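Long-range contacts in Maltose/maltodextrin transport permease homologue (Bdellovibrio bacteriovorus HD100, PDB 6FFL), which binds maltotriose through the solute-binding domain described here and, as a whole, probably serves as the permease subunit of a maltose/maltodextrin ABC transporter: residues A[3-8]-A[58-63]; A[77-82]-A[274-279]; A[115-120]-A[332-337]; A[127-132]-A[252-257]. All blocks are in the same frame, centred on the assembly; numbering follows the deposited sequence.

Contact 1. Residues A[3-8]-A[58-63]; sequences VRIQIW and GPELVY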
loop_
_atom_site.group_PDB
_atom_site.type_symbol
_atom_site.label_atom_id
_atom_site.label_comp_id
_atom_site.label_asym_id
_atom_site.label_seq_id
_atom_site.Cartn_x
_atom_site.Cartn_y
_atom_site.Cartn_z
ATOM N N VAL A 3 -30.476 1.917 -13.484
ATOM C CA VAL A 3 -29.130 2.305 -13.886
ATOM C C VAL A 3 -28.097 1.346 -13.291
ATOM O O VAL A 3 -28.201 0.940 -12.136
ATOM C CB VAL A 3 -28.838 3.775 -13.490
ATOM C CG1 VAL A 3 -28.728 3.933 -11.982
ATOM C CG2 VAL A 3 -27.579 4.265 -14.158
ATOM N N ARG A 4 -27.104 0.967 -14.092
ATOM C CA ARG A 4 -26.031 0.085 -13.646
ATOM C C ARG A 4 -24.721 0.853 -13.696
ATOM O O ARG A 4 -24.339 1.362 -14.755
ATOM C CB ARG A 4 -25.944 -1.169 -14.513
ATOM C CG ARG A 4 -24.904 -2.171 -14.034
ATOM C CD ARG A 4 -25.146 -3.544 -14.639
ATOM N NE ARG A 4 -24.198 -4.543 -14.149
ATOM C CZ ARG A 4 -24.278 -5.137 -12.962
ATOM N NH1 ARG A 4 -25.262 -4.830 -12.127
ATOM N NH2 ARG A 4 -23.371 -6.040 -12.607
ATOM N N ILE A 5 -24.036 0.936 -12.559
ATOM C CA ILE A 5 -22.782 1.666 -12.459
ATOM C C ILE A 5 -21.665 0.676 -12.115
ATOM O O ILE A 5 -21.910 -0.464 -11.719
ATOM C CB ILE A 5 -22.846 2.812 -11.427
ATOM C CG1 ILE A 5 -23.299 2.282 -10.066
ATOM C CG2 ILE A 5 -23.778 3.931 -11.910
ATOM C CD1 ILE A 5 -23.222 3.307 -8.963
ATOM N N GLN A 6 -20.432 1.141 -12.271
ATOM C CA GLN A 6 -19.240 0.311 -12.167
ATOM C C GLN A 6 -18.265 0.867 -11.139
ATOM O O GLN A 6 -18.081 2.081 -11.042
ATOM C CB GLN A 6 -18.498 0.240 -13.505
ATOM C CG GLN A 6 -19.173 -0.509 -14.644
ATOM C CD GLN A 6 -18.158 -0.867 -15.727
ATOM O OE1 GLN A 6 -17.577 -1.956 -15.718
ATOM N NE2 GLN A 6 -17.911 0.065 -16.642
ATOM N N ILE A 7 -17.607 -0.023 -10.401
ATOM C CA ILE A 7 -16.470 0.357 -9.570
ATOM C C ILE A 7 -15.301 -0.555 -9.925
ATOM O O ILE A 7 -15.426 -1.784 -9.860
ATOM C CB ILE A 7 -16.788 0.284 -8.068
ATOM C CG1 ILE A 7 -15.512 0.493 -7.245
ATOM C CG2 ILE A 7 -17.468 -1.033 -7.715
ATOM C CD1 ILE A 7 -15.678 0.199 -5.768
ATOM N N TRP A 8 -14.182 0.040 -10.325
ATOM C CA TRP A 8 -12.931 -0.698 -10.503
ATOM C C TRP A 8 -12.067 -0.442 -9.277
ATOM O O TRP A 8 -11.881 0.713 -8.881
ATOM C CB TRP A 8 -12.171 -0.269 -11.759
ATOM C CG TRP A 8 -12.827 -0.608 -13.044
ATOM C CD1 TRP A 8 -14.046 -1.207 -13.230
ATOM C CD2 TRP A 8 -12.319 -0.313 -14.350
ATOM N NE1 TRP A 8 -14.323 -1.304 -14.584
ATOM C CE2 TRP A 8 -13.272 -0.773 -15.287
ATOM C CE3 TRP A 8 -11.139 0.280 -14.817
ATOM C CZ2 TRP A 8 -13.082 -0.656 -16.663
ATOM C CZ3 TRP A 8 -10.952 0.397 -16.193
ATOM C CH2 TRP A 8 -11.923 -0.069 -17.093
ATOM N N GLY A 58 -14.690 4.217 -19.067
ATOM C CA GLY A 58 -14.230 3.879 -17.743
ATOM C C GLY A 58 -15.353 3.802 -16.727
ATOM O O GLY A 58 -16.485 4.231 -16.974
ATOM N N PRO A 59 -15.049 3.267 -15.549
ATOM C CA PRO A 59 -16.070 3.120 -14.510
ATOM C C PRO A 59 -16.404 4.448 -13.844
ATOM O O PRO A 59 -15.592 5.371 -13.799
ATOM C CB PRO A 59 -15.394 2.180 -13.509
ATOM C CG PRO A 59 -13.950 2.598 -13.588
ATOM C CD PRO A 59 -13.709 2.885 -15.063
ATOM N N GLU A 60 -17.617 4.507 -13.280
ATOM C CA GLU A 60 -18.033 5.700 -12.542
ATOM C C GLU A 60 -17.151 5.928 -11.318
ATOM O O GLU A 60 -16.815 7.072 -10.990
ATOM C CB GLU A 60 -19.501 5.575 -12.118
ATOM C CG GLU A 60 -20.521 5.806 -13.252
ATOM C CD GLU A 60 -20.813 4.542 -14.059
ATOM O OE1 GLU A 60 -20.225 3.482 -13.766
ATOM O OE2 GLU A 60 -21.631 4.608 -14.995
ATOM N N LEU A 61 -16.773 4.856 -10.631
ATOM C CA LEU A 61 -15.953 4.936 -9.432
ATOM C C LEU A 61 -14.685 4.118 -9.622
ATOM O O LEU A 61 -14.729 3.013 -10.167
ATOM C CB LEU A 61 -16.716 4.419 -8.199
ATOM C CG LEU A 61 -17.658 5.427 -7.535
ATOM C CD1 LEU A 61 -18.652 4.711 -6.640
ATOM C CD2 LEU A 61 -16.856 6.447 -6.737
ATOM N N VAL A 62 -13.559 4.660 -9.160
ATOM C CA VAL A 62 -12.285 3.945 -9.148
ATOM C C VAL A 62 -11.694 4.059 -7.747
ATOM O O VAL A 62 -11.788 5.113 -7.113
ATOM C CB VAL A 62 -11.314 4.470 -10.234
ATOM C CG1 VAL A 62 -11.000 5.962 -10.048
ATOM C CG2 VAL A 62 -10.037 3.634 -10.260
ATOM N N TYR A 63 -11.125 2.960 -7.244
ATOM C CA TYR A 63 -10.653 2.882 -5.860
ATOM C C TYR A 63 -9.218 2.385 -5.849
ATOM O O TYR A 63 -8.944 1.302 -6.366
ATOM C CB TYR A 63 -11.525 1.932 -5.038
ATOM C CG TYR A 63 -11.076 1.716 -3.601
ATOM C CD1 TYR A 63 -10.123 0.739 -3.275
ATOM C CD2 TYR A 63 -11.628 2.470 -2.567
ATOM C CE1 TYR A 63 -9.722 0.537 -1.950
ATOM C CE2 TYR A 63 -11.251 2.268 -1.244
ATOM C CZ TYR A 63 -10.303 1.303 -0.941
ATOM O OH TYR A 63 -9.928 1.115 0.376
HETATM O O HOH W 1 -22.298 2.115 -16.081
HETATM O O HOH W 2 -19.313 2.183 -16.608
#
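Ile7 with Leu61 and Trp8 with Val62 are the bridged pairs of a parallel strand pairing, 4-8 beside 61-63, in the mixed sheet of the first lobe. The axes of the short strands come within 4.7 Å, 16° from parallel. Leu61 N donates to Gln6 O (3.1 Å), Trp8 N to Leu61 O (3.0 Å), and Tyr63 N to Trp8 O (2.9 Å), the alternating pattern of parallel strands. Before Leu61 the second segment is no longer strand, and there the Glu60 carboxylate, not a backbone carbonyl, takes Gln6 N. Glu60 bends at chi2 (86°), and this turn carries its OE1 back to Gln6 N at 2.8 Å, the donor lying above the carboxylate plane. Its other oxygen, OE2, shares a water with Arg4 O. A carboxylate suits the place because it accepts from strand and solvent together.

On the face that carries Trp8 and Val62, the CH2 groups of Pro59 lie over the indole face. Its CG stands 3.5 Å from the centroid of the five-membered ring, 18° off the normal, a CH-pi contact. Gly58 precedes Pro59 with backbone angles that would jam a CB against the carbonyl before it.

Strand 34-39 pairs with the other edge of 4-8. Helix 42-54 covers Trp8, Pro59 and Val62, with Phe49 on the last two, while Leu290 of helix 281-294 packs on Ile5 and Leu61.

Contact 2. Residues A[77-82]-A[274-279]; sequences IVRPLD and LNANMK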
loop_
_atom_site.group_PDB
_atom_site.type_symbol
_atom_site.label_atom_id
_atom_site.label_comp_id
_atom_site.label_asym_id
_atom_site.label_seq_id
_atom_site.Cartn_x
_atom_site.Cartn_y
_atom_site.Cartn_z
ATOM N N ILE A 77 -9.129 13.289 -15.569
ATOM C CA ILE A 77 -10.034 12.155 -15.707
ATOM C C ILE A 77 -10.804 11.845 -14.427
ATOM O O ILE A 77 -11.601 10.898 -14.419
ATOM C CB ILE A 77 -9.295 10.902 -16.219
ATOM C CG1 ILE A 77 -8.192 10.483 -15.242
ATOM C CG2 ILE A 77 -8.760 11.161 -17.639
ATOM C CD1 ILE A 77 -7.428 9.202 -15.669
ATOM N N VAL A 78 -10.611 12.610 -13.351
ATOM C CA VAL A 78 -11.441 12.463 -12.159
ATOM C C VAL A 78 -11.933 13.832 -11.709
ATOM O O VAL A 78 -11.295 14.859 -11.970
ATOM C CB VAL A 78 -10.702 11.765 -10.999
ATOM C CG1 VAL A 78 -10.467 10.289 -11.343
ATOM C CG2 VAL A 78 -9.399 12.500 -10.668
ATOM N N ARG A 79 -13.076 13.839 -11.014
ATOM C CA ARG A 79 -13.769 15.080 -10.646
ATOM C C ARG A 79 -13.307 15.580 -9.279
ATOM O O ARG A 79 -13.129 14.778 -8.358
ATOM C CB ARG A 79 -15.276 14.859 -10.588
ATOM C CG ARG A 79 -15.880 14.304 -11.859
ATOM C CD ARG A 79 -17.353 13.959 -11.661
ATOM N NE ARG A 79 -18.008 13.757 -12.952
ATOM C CZ ARG A 79 -18.843 14.617 -13.514
ATOM N NH1 ARG A 79 -19.169 15.743 -12.887
ATOM N NH2 ARG A 79 -19.368 14.336 -14.699
ATOM N N PRO A 80 -13.113 16.887 -9.099
ATOM C CA PRO A 80 -12.930 17.411 -7.738
ATOM C C PRO A 80 -14.172 17.097 -6.920
ATOM O O PRO A 80 -15.292 17.224 -7.410
ATOM C CB PRO A 80 -12.770 18.924 -7.945
ATOM C CG PRO A 80 -12.516 19.109 -9.403
ATOM C CD PRO A 80 -13.164 17.960 -10.107
ATOM N N LEU A 81 -13.965 16.661 -5.674
ATOM C CA LEU A 81 -15.072 16.233 -4.825
ATOM C C LEU A 81 -15.588 17.332 -3.910
ATOM O O LEU A 81 -16.636 17.150 -3.278
ATOM C CB LEU A 81 -14.645 15.030 -3.971
ATOM C CG LEU A 81 -14.286 13.808 -4.806
ATOM C CD1 LEU A 81 -13.799 12.677 -3.918
ATOM C CD2 LEU A 81 -15.475 13.379 -5.669
ATOM N N ASP A 82 -14.879 18.455 -3.825
ATOM C CA ASP A 82 -15.233 19.509 -2.878
ATOM C C ASP A 82 -16.663 19.996 -3.078
ATOM O O ASP A 82 -17.426 20.131 -2.117
ATOM C CB ASP A 82 -14.235 20.654 -3.021
ATOM C CG ASP A 82 -12.810 20.191 -2.789
ATOM O OD1 ASP A 82 -12.167 19.698 -3.754
ATOM O OD2 ASP A 82 -12.357 20.280 -1.630
ATOM N N LEU A 274 -14.321 9.902 -8.478
ATOM C CA LEU A 274 -15.403 9.919 -9.464
ATOM C C LEU A 274 -14.862 10.240 -10.858
ATOM O O LEU A 274 -14.135 11.220 -11.034
ATOM C CB LEU A 274 -16.454 10.958 -9.068
ATOM C CG LEU A 274 -17.344 10.696 -7.849
ATOM C CD1 LEU A 274 -18.255 11.900 -7.622
ATOM C CD2 LEU A 274 -18.194 9.458 -8.055
ATOM N N ASN A 275 -15.230 9.417 -11.844
ATOM C CA ASN A 275 -14.857 9.644 -13.236
ATOM C C ASN A 275 -15.379 10.990 -13.727
ATOM O O ASN A 275 -16.536 11.357 -13.488
ATOM C CB ASN A 275 -15.417 8.505 -14.097
ATOM C CG ASN A 275 -14.717 8.361 -15.438
ATOM O OD1 ASN A 275 -14.197 9.324 -15.996
ATOM N ND2 ASN A 275 -14.705 7.134 -15.966
ATOM N N ALA A 276 -14.514 11.728 -14.418
ATOM C CA ALA A 276 -14.982 12.912 -15.125
ATOM C C ALA A 276 -16.008 12.548 -16.197
ATOM O O ALA A 276 -16.898 13.353 -16.504
ATOM C CB ALA A 276 -13.782 13.636 -15.734
ATOM N N ASN A 277 -15.897 11.349 -16.782
ATOM C CA ASN A 277 -16.854 10.842 -17.772
ATOM C C ASN A 277 -18.027 10.180 -17.065
ATOM O O ASN A 277 -17.832 9.189 -16.358
ATOM C CB ASN A 277 -16.201 9.794 -18.682
ATOM C CG ASN A 277 -15.027 10.326 -19.459
ATOM O OD1 ASN A 277 -15.078 11.432 -19.986
ATOM N ND2 ASN A 277 -13.962 9.524 -19.562
ATOM N N MET A 278 -19.239 10.682 -17.286
ATOM C CA MET A 278 -20.455 10.047 -16.793
ATOM C C MET A 278 -21.439 9.926 -17.947
ATOM O O MET A 278 -21.683 10.906 -18.659
ATOM C CB MET A 278 -21.088 10.845 -15.646
ATOM C CG MET A 278 -20.239 10.940 -14.394
ATOM S SD MET A 278 -20.345 9.441 -13.387
ATOM C CE MET A 278 -19.001 9.728 -12.249
ATOM N N LYS A 279 -22.007 8.729 -18.123
ATOM C CA LYS A 279 -22.884 8.479 -19.264
ATOM C C LYS A 279 -24.139 9.338 -19.225
ATOM O O LYS A 279 -24.683 9.684 -20.279
ATOM C CB LYS A 279 -23.286 7.005 -19.320
ATOM C CG LYS A 279 -22.156 6.038 -19.609
ATOM C CD LYS A 279 -22.685 4.610 -19.596
ATOM C CE LYS A 279 -21.588 3.601 -19.331
ATOM N NZ LYS A 279 -22.016 2.235 -19.733
HETATM O O HOH W 3 -12.836 12.212 -7.777
#
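Arg79 grips the backbone of 274-279 with its main chain and its side chain. Its main-chain N donates to Leu274 O at 2.8 Å. The side chain runs extended from CG to NE, which brings NE to Asn275 O at 2.9 Å; the oxygen lies at the edge of the guanidinium, only 5° out of its plane. CG of Met278 comes within 3.5 Å of Arg79 NH2 at a slant, so a flexible thioether chain fills in beside the charged group. On the other flank, Ala276 N points almost straight at Ile77 O (3.0 Å, 177°), though it meets that oxygen from above the carbonyl plane. This bond and the one from Arg79 N to Leu274 O bracket the bridge between Val78 and Asn275. A water bridges Arg79 O, to which it donates, and Leu274 N, from which it accepts. The methyls Leu81 CD2 and Leu274 CD1 touch at 3.7 Å, an apolar contact between two buried leucines.

Further out, Asn275 is itself held. Its OD1 accepts from Asn277 N at 2.8 Å, and its ND2 bonds to Ser57 O and Pro59 O, tying this turn to the neighbouring strand start. Arg79 also packs on Tyr284 of helix 281-294.

The whole is a single bridge whose residue Asn275 also opens an Asx turn, at the point where strand 266-274 leaves the first-lobe sheet for helix 281-294.

Contact 3. Residues A[115-120]-A[332-337]; sequences HLMLLY and ADIMEV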
loop_
_atom_site.group_PDB
_atom_site.type_symbol
_atom_site.label_atom_id
_atom_site.label_comp_id
_atom_site.label_asym_id
_atom_site.label_seq_id
_atom_site.Cartn_x
_atom_site.Cartn_y
_atom_site.Cartn_z
ATOM N N HIS A 115 0.221 0.969 5.293
ATOM C CA HIS A 115 1.597 1.043 5.756
ATOM C C HIS A 115 2.190 -0.353 5.903
ATOM O O HIS A 115 1.501 -1.296 6.310
ATOM C CB HIS A 115 1.677 1.788 7.091
ATOM C CG HIS A 115 0.751 1.255 8.148
ATOM N ND1 HIS A 115 -0.619 1.173 7.972
ATOM C CD2 HIS A 115 0.996 0.793 9.396
ATOM C CE1 HIS A 115 -1.172 0.687 9.071
ATOM N NE2 HIS A 115 -0.213 0.447 9.951
ATOM N N LEU A 116 3.479 -0.469 5.594
ATOM C CA LEU A 116 4.213 -1.715 5.758
ATOM C C LEU A 116 4.734 -1.868 7.182
ATOM O O LEU A 116 5.003 -0.889 7.882
ATOM C CB LEU A 116 5.385 -1.774 4.791
ATOM C CG LEU A 116 4.989 -1.813 3.324
ATOM C CD1 LEU A 116 6.256 -1.670 2.469
ATOM C CD2 LEU A 116 4.253 -3.098 2.995
ATOM N N MET A 117 4.903 -3.120 7.593
ATOM C CA MET A 117 5.363 -3.416 8.943
ATOM C C MET A 117 5.992 -4.799 8.919
ATOM O O MET A 117 5.911 -5.512 7.921
ATOM C CB MET A 117 4.204 -3.357 9.940
ATOM C CG MET A 117 3.239 -4.518 9.802
ATOM S SD MET A 117 1.546 -4.114 10.283
ATOM C CE MET A 117 1.019 -3.122 8.871
ATOM N N LEU A 118 6.619 -5.174 10.034
ATOM C CA LEU A 118 7.067 -6.548 10.219
ATOM C C LEU A 118 5.915 -7.358 10.799
ATOM O O LEU A 118 5.235 -6.904 11.724
ATOM C CB LEU A 118 8.289 -6.611 11.147
ATOM C CG LEU A 118 8.974 -7.982 11.243
ATOM C CD1 LEU A 118 9.810 -8.221 10.000
ATOM C CD2 LEU A 118 9.842 -8.073 12.505
ATOM N N LEU A 119 5.658 -8.528 10.219
ATOM C CA LEU A 119 4.720 -9.485 10.783
ATOM C C LEU A 119 5.527 -10.710 11.150
ATOM O O LEU A 119 6.481 -11.056 10.446
ATOM C CB LEU A 119 3.597 -9.870 9.795
ATOM C CG LEU A 119 2.693 -8.728 9.311
ATOM C CD1 LEU A 119 3.289 -8.038 8.081
ATOM C CD2 LEU A 119 1.298 -9.281 9.003
ATOM N N TYR A 120 5.155 -11.368 12.240
ATOM C CA TYR A 120 5.901 -12.548 12.650
ATOM C C TYR A 120 4.923 -13.617 13.102
ATOM O O TYR A 120 3.896 -13.306 13.713
ATOM C CB TYR A 120 6.922 -12.235 13.762
ATOM C CG TYR A 120 6.378 -11.544 14.999
ATOM C CD1 TYR A 120 6.248 -10.161 15.048
ATOM C CD2 TYR A 120 6.028 -12.278 16.128
ATOM C CE1 TYR A 120 5.764 -9.523 16.192
ATOM C CE2 TYR A 120 5.543 -11.652 17.268
ATOM C CZ TYR A 120 5.414 -10.280 17.293
ATOM O OH TYR A 120 4.937 -9.662 18.428
ATOM N N ALA A 332 -0.542 2.051 15.474
ATOM C CA ALA A 332 -0.327 3.488 15.620
ATOM C C ALA A 332 1.137 3.790 15.922
ATOM O O ALA A 332 1.693 4.776 15.415
ATOM C CB ALA A 332 -1.248 4.057 16.702
ATOM N N ASP A 333 1.786 2.939 16.717
ATOM C CA ASP A 333 3.208 3.115 16.992
ATOM C C ASP A 333 4.057 2.880 15.746
ATOM O O ASP A 333 5.131 3.479 15.608
ATOM C CB ASP A 333 3.636 2.177 18.120
ATOM C CG ASP A 333 5.123 2.204 18.367
ATOM O OD1 ASP A 333 5.597 3.151 19.029
ATOM O OD2 ASP A 333 5.819 1.284 17.892
ATOM N N ILE A 334 3.594 2.024 14.830
ATOM C CA ILE A 334 4.297 1.818 13.569
ATOM C C ILE A 334 4.149 3.041 12.676
ATOM O O ILE A 334 5.125 3.519 12.084
ATOM C CB ILE A 334 3.775 0.544 12.877
ATOM C CG1 ILE A 334 4.184 -0.699 13.669
ATOM C CG2 ILE A 334 4.262 0.461 11.413
ATOM C CD1 ILE A 334 3.364 -1.932 13.336
ATOM N N MET A 335 2.929 3.577 12.578
ATOM C CA MET A 335 2.684 4.754 11.755
ATOM C C MET A 335 3.369 6.001 12.299
ATOM O O MET A 335 3.605 6.950 11.537
ATOM C CB MET A 335 1.176 4.983 11.630
ATOM C CG MET A 335 0.465 3.960 10.728
ATOM S SD MET A 335 -1.281 4.345 10.463
ATOM C CE MET A 335 -1.984 3.889 12.057
ATOM N N GLU A 336 3.700 6.013 13.591
ATOM C CA GLU A 336 4.307 7.177 14.224
ATOM C C GLU A 336 5.651 7.531 13.596
ATOM O O GLU A 336 6.031 8.707 13.555
ATOM C CB GLU A 336 4.452 6.890 15.720
ATOM C CG GLU A 336 5.399 7.760 16.505
ATOM C CD GLU A 336 5.565 7.249 17.931
ATOM O OE1 GLU A 336 4.531 6.966 18.581
ATOM O OE2 GLU A 336 6.721 7.114 18.393
ATOM N N VAL A 337 6.393 6.543 13.106
ATOM C CA VAL A 337 7.657 6.831 12.441
ATOM C C VAL A 337 7.522 6.789 10.925
ATOM O O VAL A 337 8.532 6.760 10.219
ATOM C CB VAL A 337 8.782 5.895 12.921
ATOM C CG1 VAL A 337 9.078 6.140 14.404
ATOM C CG2 VAL A 337 8.429 4.439 12.681
#
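Helix 328-335 packs against the start of strand 116-121 in the second lobe, where His115 and Met117 meet Ile334 and Met335. The imidazole crosses the Met335 side chain at about a right angle and presents a face to it. CG of Met335, placed by chi1 (-72°), sits 3.6 Å from the ring centroid, 17° off the normal, a CH-pi contact. An extended chi2 (-174°) then carries SD over the same face, 4.0 Å from the centroid, a Met-aromatic contact to which a polarisable sulfur is suited. The CE methyl of Met117 covers the opposite face toward its rim, so the ring lies between two methionine side chains.

At the ring edge, near its plane, Ile334 CG2 lies 3.9 Å from His115 CD2. The other branch of this isoleucine reaches further along the strand, where CD1 touches Met117 CB at 3.8 Å. With both faces and one edge engaged, the imidazole is further fixed by a hydrogen bond between NE2 and Ser331 OG of the same helix.

No hydrogen bond joins the two segments themselves. Ile334 also meets Ile250 of the adjoining strand 248-251. The CB of Leu116 points away from the helix, and its side chain lies about 6 Å from a bound glucose unit. This is helix-on-sheet packing in a lobe of a solute-binding domain with the periplasmic-binding-protein fold, close to its sugar cleft.

Contact 4. Residues A[127-132]-A[252-257]; sequences TPPKNS and RIPMIS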
loop_
_atom_site.group_PDB
_atom_site.type_symbol
_atom_site.label_atom_id
_atom_site.label_comp_id
_atom_site.label_asym_id
_atom_site.label_seq_id
_atom_site.Cartn_x
_atom_site.Cartn_y
_atom_site.Cartn_z
ATOM N N THR A 127 9.137 -12.721 20.583
ATOM C CA THR A 127 9.652 -11.363 20.731
ATOM C C THR A 127 10.286 -10.928 19.422
ATOM O O THR A 127 11.305 -11.508 19.010
ATOM C CB THR A 127 10.671 -11.288 21.871
ATOM O OG1 THR A 127 10.077 -11.817 23.060
ATOM C CG2 THR A 127 11.095 -9.849 22.128
ATOM N N PRO A 128 9.725 -9.947 18.727
ATOM C CA PRO A 128 10.253 -9.583 17.405
ATOM C C PRO A 128 11.589 -8.875 17.522
ATOM O O PRO A 128 11.895 -8.268 18.558
ATOM C CB PRO A 128 9.174 -8.643 16.842
ATOM C CG PRO A 128 8.484 -8.081 18.043
ATOM C CD PRO A 128 8.521 -9.176 19.089
ATOM N N PRO A 129 12.406 -8.912 16.469
ATOM C CA PRO A 129 13.664 -8.160 16.489
ATOM C C PRO A 129 13.396 -6.666 16.440
ATOM O O PRO A 129 12.498 -6.204 15.733
ATOM C CB PRO A 129 14.382 -8.634 15.220
ATOM C CG PRO A 129 13.258 -8.993 14.282
ATOM C CD PRO A 129 12.190 -9.604 15.187
ATOM N N LYS A 130 14.201 -5.904 17.186
ATOM C CA LYS A 130 14.043 -4.454 17.235
ATOM C C LYS A 130 15.035 -3.714 16.346
ATOM O O LYS A 130 14.855 -2.514 16.105
ATOM C CB LYS A 130 14.166 -3.946 18.682
ATOM C CG LYS A 130 15.470 -4.294 19.383
ATOM C CD LYS A 130 15.398 -3.940 20.866
ATOM C CE LYS A 130 16.722 -4.202 21.576
ATOM N NZ LYS A 130 16.808 -5.607 22.065
ATOM N N ASN A 131 16.067 -4.387 15.848
ATOM C CA ASN A 131 16.993 -3.754 14.919
ATOM C C ASN A 131 17.452 -4.768 13.882
ATOM O O ASN A 131 17.189 -5.968 13.987
ATOM C CB ASN A 131 18.203 -3.141 15.640
ATOM C CG ASN A 131 18.973 -4.151 16.445
ATOM O OD1 ASN A 131 19.434 -5.157 15.919
ATOM N ND2 ASN A 131 19.152 -3.869 17.735
ATOM N N SER A 132 18.169 -4.260 12.878
ATOM C CA SER A 132 18.531 -5.077 11.723
ATOM C C SER A 132 19.544 -6.157 12.082
ATOM O O SER A 132 19.537 -7.241 11.478
ATOM C CB SER A 132 19.062 -4.169 10.601
ATOM O OG SER A 132 20.264 -3.511 10.991
ATOM N N ARG A 252 7.289 -2.637 14.214
ATOM C CA ARG A 252 8.025 -1.799 13.273
ATOM C C ARG A 252 8.998 -2.636 12.450
ATOM O O ARG A 252 9.616 -3.574 12.968
ATOM C CB ARG A 252 8.807 -0.722 14.035
ATOM C CG ARG A 252 7.945 0.302 14.729
ATOM C CD ARG A 252 8.787 1.334 15.457
ATOM N NE ARG A 252 7.940 2.387 16.001
ATOM C CZ ARG A 252 8.386 3.433 16.685
ATOM N NH1 ARG A 252 9.684 3.577 16.902
ATOM N NH2 ARG A 252 7.527 4.343 17.142
ATOM N N ILE A 253 9.165 -2.279 11.175
ATOM C CA ILE A 253 10.321 -2.794 10.433
ATOM C C ILE A 253 11.541 -2.398 11.256
ATOM O O ILE A 253 11.653 -1.236 11.665
ATOM C CB ILE A 253 10.390 -2.239 9.000
ATOM C CG1 ILE A 253 9.184 -2.711 8.183
ATOM C CG2 ILE A 253 11.687 -2.660 8.316
ATOM C CD1 ILE A 253 8.996 -1.920 6.865
ATOM N N PRO A 254 12.444 -3.328 11.565
ATOM C CA PRO A 254 13.466 -3.052 12.585
ATOM C C PRO A 254 14.396 -1.900 12.210
ATOM O O PRO A 254 14.729 -1.682 11.040
ATOM C CB PRO A 254 14.230 -4.375 12.681
ATOM C CG PRO A 254 13.216 -5.404 12.332
ATOM C CD PRO A 254 12.361 -4.765 11.242
ATOM N N MET A 255 14.820 -1.173 13.239
ATOM C CA MET A 255 15.757 -0.068 13.077
ATOM C C MET A 255 17.058 -0.551 12.442
ATOM O O MET A 255 17.570 -1.626 12.758
ATOM C CB MET A 255 16.020 0.558 14.451
ATOM C CG MET A 255 17.196 1.519 14.560
ATOM S SD MET A 255 17.524 1.982 16.293
ATOM C CE MET A 255 16.073 2.969 16.627
ATOM N N ILE A 256 17.590 0.244 11.517
ATOM C CA ILE A 256 18.873 -0.112 10.918
ATOM C C ILE A 256 19.979 0.102 11.940
ATOM O O ILE A 256 20.192 1.222 12.416
ATOM C CB ILE A 256 19.125 0.706 9.647
ATOM C CG1 ILE A 256 17.958 0.492 8.678
ATOM C CG2 ILE A 256 20.514 0.396 9.061
ATOM C CD1 ILE A 256 17.805 -0.973 8.259
ATOM N N SER A 257 20.695 -0.979 12.277
ATOM C CA SER A 257 21.690 -0.901 13.346
ATOM C C SER A 257 22.766 0.140 13.048
ATOM O O SER A 257 23.199 0.866 13.951
ATOM C CB SER A 257 22.338 -2.269 13.559
ATOM O OG SER A 257 21.454 -3.123 14.261
HETATM O O HOH W 4 10.993 -3.847 15.324
#
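Ser132 turns its OG into the position between backbone N and carbonyl carbon (chi1 64°), where it faces Ser257 and accepts from Ser257 N at 2.9 Å with a nearly straight N-H (177°). Asn131 has a similar first torsion, 58°, but its amide bends back over the helix start and OD1 caps Glu134 N. A short hydroxyl lets Ser132 reach the facing backbone, while the short amide of Asn131 returns to the N-H of its own helix.

Between the backbones, Met255 bonds both ways: its N reaches Lys130 O at 3.2 Å from above the carbonyl plane, and its O accepts from Ser132 N at 2.7 Å. Pro254 lays CB against Asn131 C (3.5 Å), and its CG meets Pro129 CG at 4.1 Å, rigid rings packing where neither residue has an N-H to offer. A water links Pro129 O with Arg252 O. The end of the Met255 side chain leads away from 127-132, and the side chain lies about 2 Å from a platinum ion, consistent with a thioether ligand for this soft metal.

Ser257 OG in turn bonds to Gln133 N. The arrangement is a helix N-cap at the start of 132-142, with Asn131 as cap residue and the neighbouring loop binding further main-chain donors.

Overall arrangement
The contacts fall into two pairs on opposite sides of the chain's centre. Contacts 1 and 2, with centres 11 Å apart, are largely buried; contact 1 lies in the sheet and contact 2 at the end of its strand 266-274. Glu60 O probably accepts from Asn275 N, and Leu61 packs on Leu274. Contacts 3 and 4 are likewise about 11 Å apart and join through Arg252, which forms salt bridges to Asp333 and Glu336. Chemistry follows place. Contact 1 is a parallel ladder of several backbone bonds, whereas contacts 2 and 4 join loops by single bridges. Contact 3, buried near the sugar, relies on sulfur, ring and methyl packing alone. Contact 4 is the partly buried one.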